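Local structure of N-terminal acetyltransferase-like protein (Chaetomium thermophilum, 5NNP) at residues G58-E61 with E62-L66; I154-L158 with E159-E163; L192-N195 with T196-E200; L375-L378 with A379-N383; R392-E395 with Y396-A400. The protein probably acts as the TPR-built auxiliary subunit of a NatA-type N-terminal acetyltransferase, a large all-helical scaffold for the enzyme's other chains. One frame throughout, in Å; residues are numbered along the deposited sequence.

Overall arrangement
The five contacts follow one another along an all-helical chain, each within a single helix or at the turn joining two. Contact 1 starts helix 60-73, in a TPR family region, its centre about 39 Å from that of contact 2. Contact 2 joins helices 146-159 and 162-175, and contact 3 ends helix 185-200; these two touch, with centres about 12 Å apart. Contacts 4 and 5 lie on the successive helices 369-381 and 390-403 of one predicted TPR, centres about 8 Å apart. That pair sits across the chain's centre from contact 1, with centres about 64 and 67 Å from its own, so the contacts sample well-separated parts of an extended helical scaffold.

Contact 1. Residues G58-E61 with E62-L66; sequences GKTE and EAFAL
Lys-59 and Glu-62 lie side by side at the start of helix 60-73, their side chains pointing the same way. The touching is aliphatic on the lysine side: its CD is 3.6 Å from OE2 of Glu-62. The lysine chain bends beyond CG, whereas the glutamate is extended with CG anti to its N (chi1 -178°). The charged ends remain apart, Lys-59 NZ standing 5.2 Å from Glu-62 OE2, so any attraction is probably weak; long charged side chains suit this exposed site.

Backbone bonds do the firmer work. Ala-63 N gives a bond of 2.7 Å to Lys-59 O, the N-cap carbonyl. Phe-64 N follows with 3.1 Å to Thr-60 O, and Ala-65 N with 3.0 Å to Glu-61 O. Gly-58, at positive phi, suits the turn before the helix, and Thr-60 OG1 reaches back to Gly-58 O through a weak bond.

Side chains also pack outward. Small Ala-63 fits against Asn-55 of helix 44-55, while the Phe-64 ring, 4.2 Å from Thr-60 CG2 at its CD2, meets Tyr-88 of helix 78-90. A tight turn between helices, opening into a first helical turn, is characteristic of the helix-turn-helix units of TPR proteins.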
loop_
_atom_site.group_PDB
_atom_site.type_symbol
_atom_site.label_atom_id
_atom_site.label_comp_id
_atom_site.label_asym_id
_atom_site.label_seq_id
_atom_site.Cartn_x
_atom_site.Cartn_y
_atom_site.Cartn_z
ATOM N N GLY A 58 24.036 -21.843 8.661
ATOM C CA GLY A 58 23.196 -21.826 9.845
ATOM C C GLY A 58 23.886 -21.568 11.172
ATOM O O GLY A 58 23.224 -21.284 12.176
ATOM N N LYS A 59 25.212 -21.661 11.189
ATOM C CA LYS A 59 25.965 -21.521 12.431
ATOM C C LYS A 59 25.967 -20.066 12.887
ATOM O O LYS A 59 27.011 -19.514 13.236
ATOM C CB LYS A 59 27.399 -22.017 12.250
ATOM C CG LYS A 59 27.533 -23.393 11.596
ATOM C CD LYS A 59 27.248 -24.518 12.573
ATOM C CE LYS A 59 28.159 -25.715 12.322
ATOM N NZ LYS A 59 28.131 -26.179 10.908
ATOM N N THR A 60 24.788 -19.456 12.892
ATOM C CA THR A 60 24.660 -18.020 13.101
ATOM C C THR A 60 25.267 -17.543 14.428
ATOM O O THR A 60 26.078 -16.615 14.441
ATOM C CB THR A 60 23.179 -17.595 13.015
ATOM O OG1 THR A 60 22.650 -18.013 11.752
ATOM C CG2 THR A 60 23.034 -16.085 13.134
ATOM N N GLU A 61 24.888 -18.167 15.538
ATOM C CA GLU A 61 25.423 -17.749 16.831
ATOM C C GLU A 61 26.937 -17.901 16.861
ATOM O O GLU A 61 27.647 -16.988 17.293
ATOM C CB GLU A 61 24.798 -18.550 17.971
ATOM C CG GLU A 61 25.220 -18.056 19.348
ATOM C CD GLU A 61 24.554 -18.816 20.484
ATOM O OE1 GLU A 61 23.621 -19.607 20.212
ATOM O OE2 GLU A 61 24.966 -18.621 21.649
ATOM N N GLU A 62 27.408 -19.055 16.386
ATOM C CA GLU A 62 28.827 -19.409 16.388
ATOM C C GLU A 62 29.632 -18.485 15.482
ATOM O O GLU A 62 30.742 -18.080 15.829
ATOM C CB GLU A 62 29.028 -20.868 15.951
ATOM C CG GLU A 62 30.483 -21.320 15.968
ATOM C CD GLU A 62 30.679 -22.743 15.469
ATOM O OE1 GLU A 62 31.819 -23.246 15.546
ATOM O OE2 GLU A 62 29.702 -23.364 15.000
ATOM N N ALA A 63 29.064 -18.159 14.324
ATOM C CA ALA A 63 29.696 -17.241 13.388
ATOM C C ALA A 63 29.900 -15.868 14.026
ATOM O O ALA A 63 30.959 -15.256 13.865
ATOM C CB ALA A 63 28.868 -17.123 12.118
ATOM N N PHE A 64 28.897 -15.400 14.766
ATOM C CA PHE A 64 28.967 -14.092 15.416
ATOM C C PHE A 64 30.002 -14.058 16.523
ATOM O O PHE A 64 30.725 -13.074 16.675
ATOM C CB PHE A 64 27.603 -13.684 15.983
ATOM C CG PHE A 64 26.874 -12.709 15.123
ATOM C CD1 PHE A 64 27.254 -11.380 15.098
ATOM C CD2 PHE A 64 25.824 -13.123 14.313
ATOM C CE1 PHE A 64 26.591 -10.475 14.288
ATOM C CE2 PHE A 64 25.151 -12.227 13.501
ATOM C CZ PHE A 64 25.533 -10.902 13.484
ATOM N N ALA A 65 30.061 -15.124 17.310
ATOM C CA ALA A 65 31.068 -15.223 18.358
ATOM C C ALA A 65 32.459 -15.170 17.738
ATOM O O ALA A 65 33.350 -14.486 18.247
ATOM C CB ALA A 65 30.884 -16.496 19.155
ATOM N N LEU A 66 32.623 -15.880 16.620
ATOM C CA LEU A 66 33.911 -15.975 15.936
ATOM C C LEU A 66 34.307 -14.672 15.249
ATOM O O LEU A 66 35.424 -14.197 15.422
ATOM C CB LEU A 66 33.897 -17.112 14.910
ATOM C CG LEU A 66 35.199 -17.305 14.128
ATOM C CD1 LEU A 66 36.358 -17.595 15.056
ATOM C CD2 LEU A 66 35.057 -18.396 13.102
#

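Contact 2. Residues I154-L158 with E159-E163; sequences IAYHL and EGNLE
Tyr-156 O receives Asn-161 N at 2.9 Å, and His-157 O receives Gly-160 N at 3.1 Å: two bonds back into the last turn of helix 146-159, forming a Schellman motif. Gly-160 suits the site because its positive phi would press a CB against the preceding carbonyl. Side chains then bridge the turn. Leu-162 CD1 meets the His-157 ring at its edge, 3.6 Å from CD2, a van der Waals touch across the break between the helices. The Tyr-156 ring lies alongside two neighbours: Glu-159 OE2 comes to its edge in plane, the carboxylate turned 28° from the ring, and the Asn-161 amide is turned 67°.

Farther out, helix 185-200 fixes the rotation of the imidazole from both nitrogens, His-157 ND1 bonding to Tyr-193 OH and NE2 to Glu-200 OE2. Helix 128-141 packs against Tyr-156 through Val-132. Asn-161 occupies the N-cap position of the next helix; with CG anti to N (chi1 -159°), its OD1 takes the backbone N of Lys-164.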
loop_
_atom_site.group_PDB
_atom_site.type_symbol
_atom_site.label_atom_id
_atom_site.label_comp_id
_atom_site.label_asym_id
_atom_site.label_seq_id
_atom_site.Cartn_x
_atom_site.Cartn_y
_atom_site.Cartn_z
ATOM N N ILE A 154 18.733 13.284 -4.623
ATOM C CA ILE A 154 17.716 12.581 -3.843
ATOM C C ILE A 154 18.045 12.585 -2.340
ATOM O O ILE A 154 17.165 12.843 -1.509
ATOM C CB ILE A 154 17.541 11.128 -4.328
ATOM C CG1 ILE A 154 16.869 11.103 -5.701
ATOM C CG2 ILE A 154 16.728 10.323 -3.346
ATOM C CD1 ILE A 154 17.226 9.896 -6.521
ATOM N N ALA A 155 19.305 12.323 -1.994
ATOM C CA ALA A 155 19.715 12.294 -0.590
ATOM C C ALA A 155 19.480 13.643 0.068
ATOM O O ALA A 155 18.984 13.719 1.202
ATOM C CB ALA A 155 21.158 11.906 -0.462
ATOM N N TYR A 156 19.844 14.709 -0.644
ATOM C CA TYR A 156 19.617 16.060 -0.140
ATOM C C TYR A 156 18.124 16.329 0.033
ATOM O O TYR A 156 17.688 16.853 1.056
ATOM C CB TYR A 156 20.211 17.098 -1.088
ATOM C CG TYR A 156 21.671 17.396 -0.880
ATOM C CD1 TYR A 156 22.194 17.578 0.392
ATOM C CD2 TYR A 156 22.525 17.526 -1.962
ATOM C CE1 TYR A 156 23.547 17.876 0.572
ATOM C CE2 TYR A 156 23.853 17.805 -1.795
ATOM C CZ TYR A 156 24.365 17.981 -0.538
ATOM O OH TYR A 156 25.703 18.255 -0.417
ATOM N N HIS A 157 17.359 15.964 -0.992
ATOM C CA HIS A 157 15.907 16.111 -1.027
ATOM C C HIS A 157 15.214 15.426 0.151
ATOM O O HIS A 157 14.392 16.035 0.845
ATOM C CB HIS A 157 15.380 15.547 -2.346
ATOM C CG HIS A 157 13.934 15.835 -2.589
ATOM N ND1 HIS A 157 13.206 15.185 -3.561
ATOM C CD2 HIS A 157 13.081 16.691 -1.984
ATOM C CE1 HIS A 157 11.960 15.631 -3.543
ATOM N NE2 HIS A 157 11.857 16.543 -2.597
ATOM N N LEU A 158 15.556 14.161 0.382
ATOM C CA LEU A 158 14.937 13.406 1.463
ATOM C C LEU A 158 15.409 13.929 2.814
ATOM O O LEU A 158 14.724 13.734 3.821
ATOM C CB LEU A 158 15.244 11.915 1.333
ATOM C CG LEU A 158 14.648 11.198 0.109
ATOM C CD1 LEU A 158 15.005 9.705 0.123
ATOM C CD2 LEU A 158 13.132 11.404 0.049
ATOM N N GLU A 159 16.577 14.577 2.834
ATOM C CA GLU A 159 17.128 15.146 4.063
ATOM C C GLU A 159 16.415 16.427 4.439
ATOM O O GLU A 159 16.571 16.912 5.552
ATOM C CB GLU A 159 18.638 15.440 3.927
ATOM C CG GLU A 159 19.298 15.983 5.209
ATOM C CD GLU A 159 20.752 16.441 5.020
ATOM O OE1 GLU A 159 21.582 16.226 5.935
ATOM O OE2 GLU A 159 21.071 17.044 3.975
ATOM N N GLY A 160 15.668 16.999 3.501
ATOM C CA GLY A 160 15.028 18.289 3.734
ATOM C C GLY A 160 15.773 19.476 3.137
ATOM O O GLY A 160 15.301 20.603 3.212
ATOM N N ASN A 161 16.934 19.227 2.531
ATOM C CA ASN A 161 17.706 20.278 1.879
ATOM C C ASN A 161 17.313 20.438 0.404
ATOM O O ASN A 161 18.053 20.040 -0.506
ATOM C CB ASN A 161 19.204 19.977 2.004
ATOM C CG ASN A 161 20.066 21.205 1.829
ATOM O OD1 ASN A 161 19.644 22.195 1.234
ATOM N ND2 ASN A 161 21.295 21.143 2.340
ATOM N N LEU A 162 16.145 21.020 0.167
ATOM C CA LEU A 162 15.632 21.178 -1.189
ATOM C C LEU A 162 16.522 22.088 -2.051
ATOM O O LEU A 162 16.824 21.755 -3.193
ATOM C CB LEU A 162 14.198 21.706 -1.139
ATOM C CG LEU A 162 13.136 20.590 -1.033
ATOM C CD1 LEU A 162 13.440 19.628 0.101
ATOM C CD2 LEU A 162 11.734 21.171 -0.871
ATOM N N GLU A 163 16.968 23.209 -1.500
ATOM C CA GLU A 163 17.856 24.103 -2.234
ATOM C C GLU A 163 19.104 23.388 -2.765
ATOM O O GLU A 163 19.491 23.591 -3.923
ATOM C CB GLU A 163 18.284 25.294 -1.364
ATOM C CG GLU A 163 19.003 26.398 -2.139
ATOM C CD GLU A 163 19.315 27.621 -1.284
ATOM O OE1 GLU A 163 18.969 27.614 -0.084
ATOM O OE2 GLU A 163 19.904 28.590 -1.807
#

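Contact 3. Residues L192-N195 with T196-E200; sequences LYKN and TIIAE
The closing turns of helix 185-200 bring Tyr-193 and Ile-197, four residues apart, into a CH-pi contact. Ile-197 CD1 stands over one face of the ring, 3.8 Å from its centroid and 19° off the normal. With CG anti to N (chi1 178°), the tyrosine stands out from the helix with one face turned to the isoleucine, whose slim ethyl branch suits the cover of a flat face. Tyr-193 O is gripped twice, by Ile-197 N at 3.0 Å and by Thr-196 OG1 at 2.7 Å, the hydroxyl lying between N and the carbonyl carbon (chi1 64°). A valine in place of Thr-196 would probably cost Tyr-193 O the second of these grips, the hydroxyl.

In this stack of paired helices, helix 185-200 is packed against helices 162-175, 204-214, 221-234 and 537-547. Buried Asn-195 meets its polar needs outside: OD1 bonds to Tyr-231 OH, and ND2 to Ala-207 O and His-210 ND1. Ile-198 CG1 passes 3.4 Å from Lys-194 O, while the extended lysine carries NZ to Thr-170 OG1.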
loop_
_atom_site.group_PDB
_atom_site.type_symbol
_atom_site.label_atom_id
_atom_site.label_comp_id
_atom_site.label_asym_id
_atom_site.label_seq_id
_atom_site.Cartn_x
_atom_site.Cartn_y
_atom_site.Cartn_z
ATOM N N LEU A 192 11.335 16.515 -14.660
ATOM C CA LEU A 192 10.127 16.577 -13.862
ATOM C C LEU A 192 10.445 16.517 -12.365
ATOM O O LEU A 192 9.822 17.209 -11.556
ATOM C CB LEU A 192 9.175 15.455 -14.254
ATOM C CG LEU A 192 8.563 15.522 -15.660
ATOM C CD1 LEU A 192 7.698 14.284 -15.916
ATOM C CD2 LEU A 192 7.747 16.802 -15.887
ATOM N N TYR A 193 11.419 15.700 -11.996
ATOM C CA TYR A 193 11.817 15.597 -10.592
ATOM C C TYR A 193 12.257 16.958 -10.040
ATOM O O TYR A 193 11.773 17.393 -8.982
ATOM C CB TYR A 193 12.926 14.552 -10.423
ATOM C CG TYR A 193 13.444 14.407 -9.005
ATOM C CD1 TYR A 193 12.580 14.182 -7.945
ATOM C CD2 TYR A 193 14.809 14.475 -8.732
ATOM C CE1 TYR A 193 13.058 14.048 -6.640
ATOM C CE2 TYR A 193 15.298 14.335 -7.438
ATOM C CZ TYR A 193 14.420 14.124 -6.396
ATOM O OH TYR A 193 14.915 13.991 -5.116
ATOM N N LYS A 194 13.146 17.638 -10.767
ATOM C CA LYS A 194 13.553 19.008 -10.431
ATOM C C LYS A 194 12.343 19.939 -10.347
ATOM O O LYS A 194 12.253 20.764 -9.431
ATOM C CB LYS A 194 14.561 19.553 -11.450
ATOM C CG LYS A 194 14.916 21.066 -11.262
ATOM C CD LYS A 194 15.824 21.611 -12.390
ATOM C CE LYS A 194 16.189 23.055 -12.196
ATOM N NZ LYS A 194 16.978 23.632 -13.347
ATOM N N ASN A 195 11.415 19.818 -11.297
ATOM C CA ASN A 195 10.208 20.638 -11.256
ATOM C C ASN A 195 9.427 20.420 -9.955
ATOM O O ASN A 195 9.022 21.386 -9.314
ATOM C CB ASN A 195 9.294 20.377 -12.462
ATOM C CG ASN A 195 8.154 21.408 -12.570
ATOM O OD1 ASN A 195 7.062 21.199 -12.034
ATOM N ND2 ASN A 195 8.423 22.540 -13.251
ATOM N N THR A 196 9.223 19.166 -9.552
ATOM C CA THR A 196 8.488 18.935 -8.314
ATOM C C THR A 196 9.255 19.546 -7.143
ATOM O O THR A 196 8.655 20.023 -6.185
ATOM C CB THR A 196 8.220 17.441 -8.045
ATOM O OG1 THR A 196 9.455 16.738 -7.856
ATOM C CG2 THR A 196 7.446 16.820 -9.184
ATOM N N ILE A 197 10.581 19.568 -7.236
ATOM C CA ILE A 197 11.393 20.122 -6.149
ATOM C C ILE A 197 11.207 21.631 -6.020
ATOM O O ILE A 197 11.071 22.152 -4.911
ATOM C CB ILE A 197 12.888 19.771 -6.331
ATOM C CG1 ILE A 197 13.085 18.295 -5.980
ATOM C CG2 ILE A 197 13.765 20.636 -5.440
ATOM C CD1 ILE A 197 14.455 17.727 -6.294
ATOM N N ILE A 198 11.177 22.326 -7.151
ATOM C CA ILE A 198 10.884 23.750 -7.147
ATOM C C ILE A 198 9.533 24.058 -6.492
ATOM O O ILE A 198 9.409 25.000 -5.728
ATOM C CB ILE A 198 10.891 24.323 -8.573
ATOM C CG1 ILE A 198 12.281 24.160 -9.199
ATOM C CG2 ILE A 198 10.466 25.795 -8.558
ATOM C CD1 ILE A 198 12.399 24.649 -10.649
ATOM N N ALA A 199 8.517 23.255 -6.777
ATOM C CA ALA A 199 7.202 23.515 -6.219
ATOM C C ALA A 199 7.203 23.218 -4.721
ATOM O O ALA A 199 6.673 23.992 -3.928
ATOM C CB ALA A 199 6.140 22.699 -6.941
ATOM N N GLU A 200 7.825 22.111 -4.331
ATOM C CA GLU A 200 7.929 21.802 -2.908
ATOM C C GLU A 200 8.659 22.923 -2.143
ATOM O O GLU A 200 8.396 23.132 -0.963
ATOM C CB GLU A 200 8.629 20.459 -2.685
ATOM C CG GLU A 200 7.774 19.262 -3.057
ATOM C CD GLU A 200 8.324 17.954 -2.524
ATOM O OE1 GLU A 200 7.816 16.885 -2.954
ATOM O OE2 GLU A 200 9.256 18.003 -1.685
#

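Contact 4. Residues L375-L378 with A379-N383; sequences LYYL and AQHYN
His-381 N bonds to Tyr-377 O at 2.8 Å, the shortest of the backbone bonds here, in the last turns of helix 369-381, the first helix of a predicted TPR. The other helical bonds are longer, such as Tyr-382 N to Leu-378 O at 3.2 Å.

Tyr-376 and Gln-380 form the main side-chain pair. With chi1 -176° the tyrosine stands out from the helix, one face turned to Gln-380. The glutamine, extended beyond CG, sets CG over that face toward the rim, and its amide runs on past the CZ edge toward the hydroxyl end, the two planes 30° apart. Its CD is 3.6 Å from Tyr-376 CZ. Glutamine suits this place because its aliphatic stem and flat amide can both follow an aromatic ring. Tyr-376 OH goes on to Thr-413 OG1 of helix 408-421, and the ring meets Phe-410. An alanine at Tyr-376 is likely to open a gap beside the Gln-380 side chain, set its amide free to turn and cost Thr-413 its hydroxyl partner.

Two polar groups on another face of the helix share one neighbour: Tyr-377 OH and His-381 ND1 both bond to Tyr-333 OH. Leu-378 and Tyr-382 run side by side, CD2 of the leucine 4.0 Å from CE2 of the tyrosine. Next to them the imidazole turns its edge to the Tyr-382 ring, placing His-381 CD2 over the ring centre, 3.5 Å above the plane.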
loop_
_atom_site.group_PDB
_atom_site.type_symbol
_atom_site.label_atom_id
_atom_site.label_comp_id
_atom_site.label_asym_id
_atom_site.label_seq_id
_atom_site.Cartn_x
_atom_site.Cartn_y
_atom_site.Cartn_z
ATOM N N LEU A 375 -35.276 -5.447 -9.098
ATOM C CA LEU A 375 -35.622 -6.184 -7.888
ATOM C C LEU A 375 -34.368 -6.331 -7.029
ATOM O O LEU A 375 -34.414 -6.204 -5.806
ATOM C CB LEU A 375 -36.231 -7.558 -8.219
ATOM C CG LEU A 375 -37.636 -7.594 -8.847
ATOM C CD1 LEU A 375 -37.981 -9.011 -9.278
ATOM C CD2 LEU A 375 -38.712 -7.068 -7.891
ATOM N N TYR A 376 -33.242 -6.582 -7.684
ATOM C CA TYR A 376 -31.962 -6.701 -6.994
ATOM C C TYR A 376 -31.520 -5.387 -6.362
ATOM O O TYR A 376 -30.891 -5.388 -5.298
ATOM C CB TYR A 376 -30.880 -7.185 -7.956
ATOM C CG TYR A 376 -29.553 -7.433 -7.286
ATOM C CD1 TYR A 376 -29.431 -8.374 -6.277
ATOM C CD2 TYR A 376 -28.418 -6.741 -7.673
ATOM C CE1 TYR A 376 -28.216 -8.612 -5.666
ATOM C CE2 TYR A 376 -27.200 -6.969 -7.063
ATOM C CZ TYR A 376 -27.106 -7.906 -6.061
ATOM O OH TYR A 376 -25.897 -8.139 -5.455
ATOM N N TYR A 377 -31.828 -4.270 -7.025
ATOM C CA TYR A 377 -31.500 -2.958 -6.469
ATOM C C TYR A 377 -32.299 -2.748 -5.193
ATOM O O TYR A 377 -31.783 -2.255 -4.181
ATOM C CB TYR A 377 -31.791 -1.821 -7.453
ATOM C CG TYR A 377 -31.418 -0.451 -6.908
ATOM C CD1 TYR A 377 -32.265 0.237 -6.034
ATOM C CD2 TYR A 377 -30.223 0.155 -7.264
ATOM C CE1 TYR A 377 -31.922 1.487 -5.540
ATOM C CE2 TYR A 377 -29.873 1.394 -6.779
ATOM C CZ TYR A 377 -30.722 2.056 -5.917
ATOM O OH TYR A 377 -30.357 3.300 -5.441
ATOM N N LEU A 378 -33.570 -3.115 -5.252
ATOM C CA LEU A 378 -34.435 -2.928 -4.109
ATOM C C LEU A 378 -34.006 -3.842 -2.963
ATOM O O LEU A 378 -34.114 -3.471 -1.794
ATOM C CB LEU A 378 -35.886 -3.173 -4.498
ATOM C CG LEU A 378 -36.505 -2.021 -5.285
ATOM C CD1 LEU A 378 -37.737 -2.476 -6.046
ATOM C CD2 LEU A 378 -36.829 -0.869 -4.343
ATOM N N ALA A 379 -33.498 -5.026 -3.301
ATOM C CA ALA A 379 -33.067 -5.978 -2.283
ATOM C C ALA A 379 -31.933 -5.368 -1.491
ATOM O O ALA A 379 -31.893 -5.438 -0.261
ATOM C CB ALA A 379 -32.631 -7.275 -2.908
ATOM N N GLN A 380 -31.020 -4.742 -2.215
ATOM C CA GLN A 380 -29.850 -4.153 -1.606
ATOM C C GLN A 380 -30.182 -2.870 -0.865
ATOM O O GLN A 380 -29.618 -2.606 0.193
ATOM C CB GLN A 380 -28.785 -3.910 -2.669
ATOM C CG GLN A 380 -28.104 -5.192 -3.047
ATOM C CD GLN A 380 -27.005 -4.981 -4.023
ATOM O OE1 GLN A 380 -27.229 -4.545 -5.156
ATOM N NE2 GLN A 380 -25.793 -5.280 -3.598
ATOM N N HIS A 381 -31.097 -2.087 -1.423
ATOM C CA HIS A 381 -31.568 -0.867 -0.771
ATOM C C HIS A 381 -31.984 -1.154 0.664
ATOM O O HIS A 381 -31.514 -0.521 1.603
ATOM C CB HIS A 381 -32.744 -0.263 -1.548
ATOM C CG HIS A 381 -33.283 1.009 -0.962
ATOM N ND1 HIS A 381 -32.887 2.258 -1.398
ATOM C CD2 HIS A 381 -34.206 1.224 0.007
ATOM C CE1 HIS A 381 -33.533 3.185 -0.715
ATOM N NE2 HIS A 381 -34.336 2.584 0.145
ATOM N N TYR A 382 -32.862 -2.132 0.821
ATOM C CA TYR A 382 -33.435 -2.430 2.114
ATOM C C TYR A 382 -32.543 -3.323 2.963
ATOM O O TYR A 382 -32.872 -3.641 4.102
ATOM C CB TYR A 382 -34.803 -3.051 1.912
ATOM C CG TYR A 382 -35.779 -2.034 1.406
ATOM C CD1 TYR A 382 -36.274 -1.041 2.252
ATOM C CD2 TYR A 382 -36.189 -2.039 0.087
ATOM C CE1 TYR A 382 -37.166 -0.091 1.798
ATOM C CE2 TYR A 382 -37.078 -1.097 -0.377
ATOM C CZ TYR A 382 -37.563 -0.122 0.481
ATOM O OH TYR A 382 -38.448 0.818 0.013
ATOM N N ASN A 383 -31.397 -3.708 2.411
ATOM C CA ASN A 383 -30.389 -4.405 3.191
ATOM C C ASN A 383 -29.363 -3.407 3.743
ATOM O O ASN A 383 -28.705 -3.653 4.755
ATOM C CB ASN A 383 -29.705 -5.460 2.339
ATOM C CG ASN A 383 -28.937 -6.460 3.165
ATOM O OD1 ASN A 383 -29.275 -6.719 4.328
ATOM N ND2 ASN A 383 -27.889 -7.026 2.577
#

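Contact 5. Residues R392-E395 with Y396-A400; sequences RALE and YVEKA
The Arg-392 guanidinium presents its edge to Tyr-396, whose OH lies near the guanidinium plane; the ring is turned 36° from that plane, and the two side chains run the same way. The link is a weak hydrogen bond, Arg-392 NH2 to Tyr-396 OH at 3.3 Å, and the same guanidinium makes a cation-pi contact with Tyr-382. This is helix 390-403, the second helix of a predicted TPR, packed on helix 369-381.

Tyrosine suits its place because the ring body can press on Leu-378 and Ala-379 of the partner helix while OH reaches polar groups, Glu-347 OE1 being another weak partner. A kink at chi3 (54°) turns the arginine's end toward the hydroxyl. Backbone bonds hold the turn below: Tyr-396 N to Arg-392 O and Val-397 N to Ala-393 O, both 3.0 Å. Small Ala-393 and branched Val-397 meet Ile-417 of helix 408-421. Glu-398 OE1 forms a salt bridge with Lys-414 NZ of that helix; on the exposed surface Glu-395 OE1 and Lys-399 NZ, opposite in charge, stay 5.0 Å apart.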
loop_
_atom_site.group_PDB
_atom_site.type_symbol
_atom_site.label_atom_id
_atom_site.label_comp_id
_atom_site.label_asym_id
_atom_site.label_seq_id
_atom_site.Cartn_x
_atom_site.Cartn_y
_atom_site.Cartn_z
ATOM N N ARG A 392 -38.315 -6.750 4.085
ATOM C CA ARG A 392 -38.579 -6.354 2.713
ATOM C C ARG A 392 -37.422 -6.728 1.806
ATOM O O ARG A 392 -37.618 -7.065 0.630
ATOM C CB ARG A 392 -38.848 -4.852 2.633
ATOM C CG ARG A 392 -40.068 -4.431 3.409
ATOM C CD ARG A 392 -40.414 -2.973 3.187
ATOM N NE ARG A 392 -40.550 -2.642 1.778
ATOM C CZ ARG A 392 -40.851 -1.427 1.339
ATOM N NH1 ARG A 392 -41.057 -0.444 2.206
ATOM N NH2 ARG A 392 -40.950 -1.193 0.039
ATOM N N ALA A 393 -36.211 -6.662 2.343
ATOM C CA ALA A 393 -35.052 -6.983 1.543
ATOM C C ALA A 393 -35.126 -8.456 1.144
ATOM O O ALA A 393 -34.868 -8.819 -0.004
ATOM C CB ALA A 393 -33.755 -6.673 2.306
ATOM N N LEU A 394 -35.500 -9.295 2.100
ATOM C CA LEU A 394 -35.674 -10.717 1.846
ATOM C C LEU A 394 -36.677 -10.966 0.735
ATOM O O LEU A 394 -36.412 -11.757 -0.174
ATOM C CB LEU A 394 -36.138 -11.431 3.109
ATOM C CG LEU A 394 -35.201 -12.516 3.630
ATOM C CD1 LEU A 394 -35.900 -13.355 4.675
ATOM C CD2 LEU A 394 -34.665 -13.371 2.494
ATOM N N GLU A 395 -37.833 -10.303 0.821
ATOM C CA GLU A 395 -38.880 -10.466 -0.182
ATOM C C GLU A 395 -38.361 -10.141 -1.571
ATOM O O GLU A 395 -38.588 -10.905 -2.508
ATOM C CB GLU A 395 -40.086 -9.582 0.119
ATOM C CG GLU A 395 -40.668 -9.780 1.487
ATOM C CD GLU A 395 -41.625 -8.666 1.862
ATOM O OE1 GLU A 395 -41.752 -7.703 1.072
ATOM O OE2 GLU A 395 -42.245 -8.751 2.944
ATOM N N TYR A 396 -37.673 -9.005 -1.698
ATOM C CA TYR A 396 -37.168 -8.558 -2.991
ATOM C C TYR A 396 -36.115 -9.502 -3.568
ATOM O O TYR A 396 -36.109 -9.761 -4.774
ATOM C CB TYR A 396 -36.583 -7.151 -2.895
ATOM C CG TYR A 396 -37.608 -6.044 -2.858
ATOM C CD1 TYR A 396 -38.442 -5.802 -3.939
ATOM C CD2 TYR A 396 -37.725 -5.225 -1.752
ATOM C CE1 TYR A 396 -39.379 -4.776 -3.905
ATOM C CE2 TYR A 396 -38.650 -4.210 -1.709
ATOM C CZ TYR A 396 -39.473 -3.986 -2.783
ATOM O OH TYR A 396 -40.385 -2.960 -2.731
ATOM N N VAL A 397 -35.225 -10.015 -2.725
ATOM C CA VAL A 397 -34.197 -10.910 -3.233
ATOM C C VAL A 397 -34.817 -12.236 -3.664
ATOM O O VAL A 397 -34.387 -12.829 -4.652
ATOM C CB VAL A 397 -33.074 -11.166 -2.207
ATOM C CG1 VAL A 397 -32.085 -12.193 -2.718
ATOM C CG2 VAL A 397 -32.346 -9.875 -1.901
ATOM N N GLU A 398 -35.823 -12.696 -2.934
ATOM C CA GLU A 398 -36.504 -13.937 -3.289
ATOM C C GLU A 398 -37.245 -13.829 -4.627
ATOM O O GLU A 398 -37.281 -14.793 -5.402
ATOM C CB GLU A 398 -37.493 -14.359 -2.189
ATOM C CG GLU A 398 -36.855 -15.063 -0.996
ATOM C CD GLU A 398 -36.110 -16.345 -1.376
ATOM O OE1 GLU A 398 -35.386 -16.878 -0.516
ATOM O OE2 GLU A 398 -36.246 -16.832 -2.524
ATOM N N LYS A 399 -37.837 -12.668 -4.892
ATOM C CA LYS A 399 -38.518 -12.449 -6.156
ATOM C C LYS A 399 -37.509 -12.428 -7.288
ATOM O O LYS A 399 -37.778 -12.922 -8.379
ATOM C CB LYS A 399 -39.319 -11.147 -6.136
ATOM C CG LYS A 399 -40.603 -11.218 -5.324
ATOM C CD LYS A 399 -41.587 -10.168 -5.771
ATOM C CE LYS A 399 -42.795 -10.079 -4.848
ATOM N NZ LYS A 399 -42.509 -9.228 -3.662
ATOM N N ALA A 400 -36.341 -11.860 -7.011
ATOM C CA ALA A 400 -35.237 -11.835 -7.956
ATOM C C ALA A 400 -34.733 -13.251 -8.259
ATOM O O ALA A 400 -34.545 -13.623 -9.421
ATOM C CB ALA A 400 -34.120 -10.968 -7.413
#